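Local coordinates for glycosylation Associate Protein 2 (Streptococcus agalactiae serotype V, PDB 6OYC), which probably acts with its partner Gap proteins in glycosylating and exporting a serine-rich repeat adhesin through the accessory Sec system, at residues Glu274-Ile277 against Glu283-Thr286. Residues are numbered along the deposited sequence; the frame is centred on the assembly and turned at random.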
ATOM      1  N   GLU B 274      -1.727  -0.424  -5.945  1.00 32.62           N
ATOM      2  CA  GLU B 274      -0.613  -0.200  -6.857  1.00 33.08           C
ATOM      3  C   GLU B 274       0.698  -0.121  -6.083  1.00 34.92           C
ATOM      4  O   GLU B 274       0.759   0.462  -4.992  1.00 31.16           O
ATOM      5  CB  GLU B 274      -0.814   1.088  -7.666  1.00 33.83           C
ATOM      6  CG  GLU B 274      -1.906   0.997  -8.738  1.00 38.58           C
ATOM      7  CD  GLU B 274      -1.880   2.203  -9.690  1.00 46.67           C
ATOM      8  OE1 GLU B 274      -2.499   3.245  -9.373  1.00 45.54           O
ATOM      9  OE2 GLU B 274      -1.213   2.112 -10.743  1.00 51.97           O
ATOM     10  N   ARG B 275       1.745  -0.699  -6.663  1.00 33.92           N
ATOM     11  CA  ARG B 275       3.082  -0.698  -6.089  1.00 33.20           C
ATOM     12  C   ARG B 275       3.969   0.238  -6.899  1.00 34.00           C
ATOM     13  O   ARG B 275       3.947   0.202  -8.132  1.00 32.50           O
ATOM     14  CB  ARG B 275       3.658  -2.112  -6.093  1.00 32.88           C
ATOM     15  CG  ARG B 275       5.140  -2.234  -5.686  1.00 36.01           C
ATOM     16  CD  ARG B 275       5.414  -3.674  -5.223  1.00 30.60           C
ATOM     17  NE  ARG B 275       6.823  -3.963  -5.005  1.00 34.32           N
ATOM     18  CZ  ARG B 275       7.665  -4.367  -5.953  1.00 34.42           C
ATOM     19  NH1 ARG B 275       7.252  -4.526  -7.206  1.00 35.25           N
ATOM     20  NH2 ARG B 275       8.919  -4.624  -5.643  1.00 32.81           N
ATOM     21  N   HIS B 276       4.742   1.070  -6.211  1.00 30.31           N
ATOM     22  CA  HIS B 276       5.739   1.912  -6.851  1.00 35.17           C
ATOM     23  C   HIS B 276       7.074   1.689  -6.152  1.00 35.22           C
ATOM     24  O   HIS B 276       7.109   1.357  -4.962  1.00 36.88           O
ATOM     25  CB  HIS B 276       5.323   3.400  -6.802  1.00 35.77           C
ATOM     26  CG  HIS B 276       3.856   3.623  -7.024  1.00 34.47           C
ATOM     27  ND1 HIS B 276       3.346   4.103  -8.209  1.00 36.99           N
ATOM     28  CD2 HIS B 276       2.789   3.411  -6.215  1.00 36.24           C
ATOM     29  CE1 HIS B 276       2.029   4.189  -8.118  1.00 38.16           C
ATOM     30  NE2 HIS B 276       1.666   3.769  -6.921  1.00 36.41           N
ATOM     31  N   ILE B 277       8.176   1.858  -6.889  1.00 31.83           N
ATOM     32  CA  ILE B 277       9.494   1.510  -6.365  1.00 33.62           C
ATOM     33  C   ILE B 277      10.567   2.361  -7.036  1.00 34.86           C
ATOM     34  O   ILE B 277      10.423   2.787  -8.184  1.00 36.38           O
ATOM     35  CB  ILE B 277       9.764  -0.003  -6.554  1.00 36.51           C
ATOM     36  CG1 ILE B 277      10.920  -0.461  -5.689  1.00 35.29           C
ATOM     37  CG2 ILE B 277      10.016  -0.355  -8.013  1.00 35.36           C
ATOM     38  CD1 ILE B 277      10.842  -1.939  -5.378  1.00 37.90           C
ATOM     39  N   GLU B 283       9.883   1.090  -1.596  1.00 32.28           N
ATOM     40  CA  GLU B 283       8.526   1.058  -2.108  1.00 31.90           C
ATOM     41  C   GLU B 283       7.634   2.062  -1.392  1.00 35.09           C
ATOM     42  O   GLU B 283       7.876   2.432  -0.239  1.00 30.99           O
ATOM     43  CB  GLU B 283       7.885  -0.329  -1.955  1.00 30.34           C
ATOM     44  CG  GLU B 283       8.758  -1.499  -2.405  1.00 35.11           C
ATOM     45  CD  GLU B 283       8.279  -2.838  -1.838  1.00 31.38           C
ATOM     46  OE1 GLU B 283       7.678  -3.649  -2.577  1.00 30.04           O
ATOM     47  OE2 GLU B 283       8.497  -3.072  -0.637  1.00 31.79           O
ATOM     48  N   PHE B 284       6.590   2.485  -2.108  1.00 31.09           N
ATOM     49  CA  PHE B 284       5.346   2.933  -1.508  1.00 32.81           C
ATOM     50  C   PHE B 284       4.212   2.328  -2.314  1.00 32.67           C
ATOM     51  O   PHE B 284       4.393   1.896  -3.458  1.00 36.49           O
ATOM     52  CB  PHE B 284       5.218   4.484  -1.445  1.00 36.34           C
ATOM     53  CG  PHE B 284       5.182   5.180  -2.800  1.00 34.69           C
ATOM     54  CD1 PHE B 284       6.363   5.518  -3.463  1.00 32.78           C
ATOM     55  CD2 PHE B 284       3.967   5.545  -3.385  1.00 35.10           C
ATOM     56  CE1 PHE B 284       6.325   6.179  -4.693  1.00 35.26           C
ATOM     57  CE2 PHE B 284       3.923   6.213  -4.616  1.00 28.90           C
ATOM     58  CZ  PHE B 284       5.096   6.524  -5.270  1.00 31.67           C
ATOM     59  N   MET B 285       3.035   2.287  -1.709  1.00 30.59           N
ATOM     60  CA  MET B 285       1.865   1.763  -2.391  1.00 33.56           C
ATOM     61  C   MET B 285       0.755   2.804  -2.387  1.00 32.68           C
ATOM     62  O   MET B 285       0.686   3.666  -1.505  1.00 32.91           O
ATOM     63  CB  MET B 285       1.373   0.463  -1.745  1.00 31.40           C
ATOM     64  CG  MET B 285       2.276  -0.706  -2.060  1.00 33.15           C
ATOM     65  SD  MET B 285       3.753  -0.665  -1.059  1.00 35.32           S
ATOM     66  CE  MET B 285       4.428  -2.290  -1.464  1.00 33.00           C
ATOM     67  N   THR B 286      -0.127   2.713  -3.373  1.00 32.75           N
ATOM     68  CA  THR B 286      -1.251   3.626  -3.457  1.00 33.85           C
ATOM     69  C   THR B 286      -2.514   2.837  -3.735  1.00 34.28           C
ATOM     70  O   THR B 286      -2.493   1.821  -4.429  1.00 36.83           O
ATOM     71  CB  THR B 286      -1.036   4.699  -4.560  1.00 34.14           C
ATOM     72  OG1 THR B 286      -0.868   4.057  -5.825  1.00 33.84           O
ATOM     73  CG2 THR B 286       0.201   5.544  -4.267  1.00 31.13           C
TER
HETATM   74  O   HOH W   1      -3.290   3.710  -7.012  1.00 37.02           O
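The antiparallel beta hairpin at the margin of the mixed sheet pairs strand 274-277, outermost within the chain, with the first four residues of strand 283-289. Four backbone hydrogen bonds join Glu274 to Thr286 and His276 to Phe284, among them His276 N to Phe284 O at 2.9 Å. Between these pairs sits the non-hydrogen-bonded pair Arg275 and Met285. On the face carrying Glu274, His276, Phe284 and Thr286, the imidazole lies nearly parallel to the phenyl ring, planes 9° apart, but slid so far that overlap is slight. What sits over the phenyl face is His276 CB, 3.7 Å from the ring centroid of Phe284, a CH-pi contact. At the imidazole edge His276 NE2 and Thr286 OG1 are hydrogen-bonded at 2.8 Å, the hydroxyl in the ring plane, a contact that restrains the ring's rotation. A water joins Thr286 OG1 to Glu274 OE1, which also forms a salt bridge with Lys354.

This hairpin begins the sheet of an alpha/beta-hydrolase-like domain, and Phe284 is packed against helix 341-358, edge-to-face with Tyr343. The other face turns to the beta-rich domain. There Arg275 stretches out from a CG anti to its backbone nitrogen (chi1 172°), carrying NE to 2.6 Å from Glu283 OE1. The bond is almost straight (177°) and in the guanidinium plane, reaching the anti lone pair of that oxygen, with the carboxylate turned steeply across. Glu283 OE2 pairs with Arg260, while Arg275 makes a cation-pi contact with Phe189. Ile277 CD1 rests against Glu283 CG at 3.7 Å.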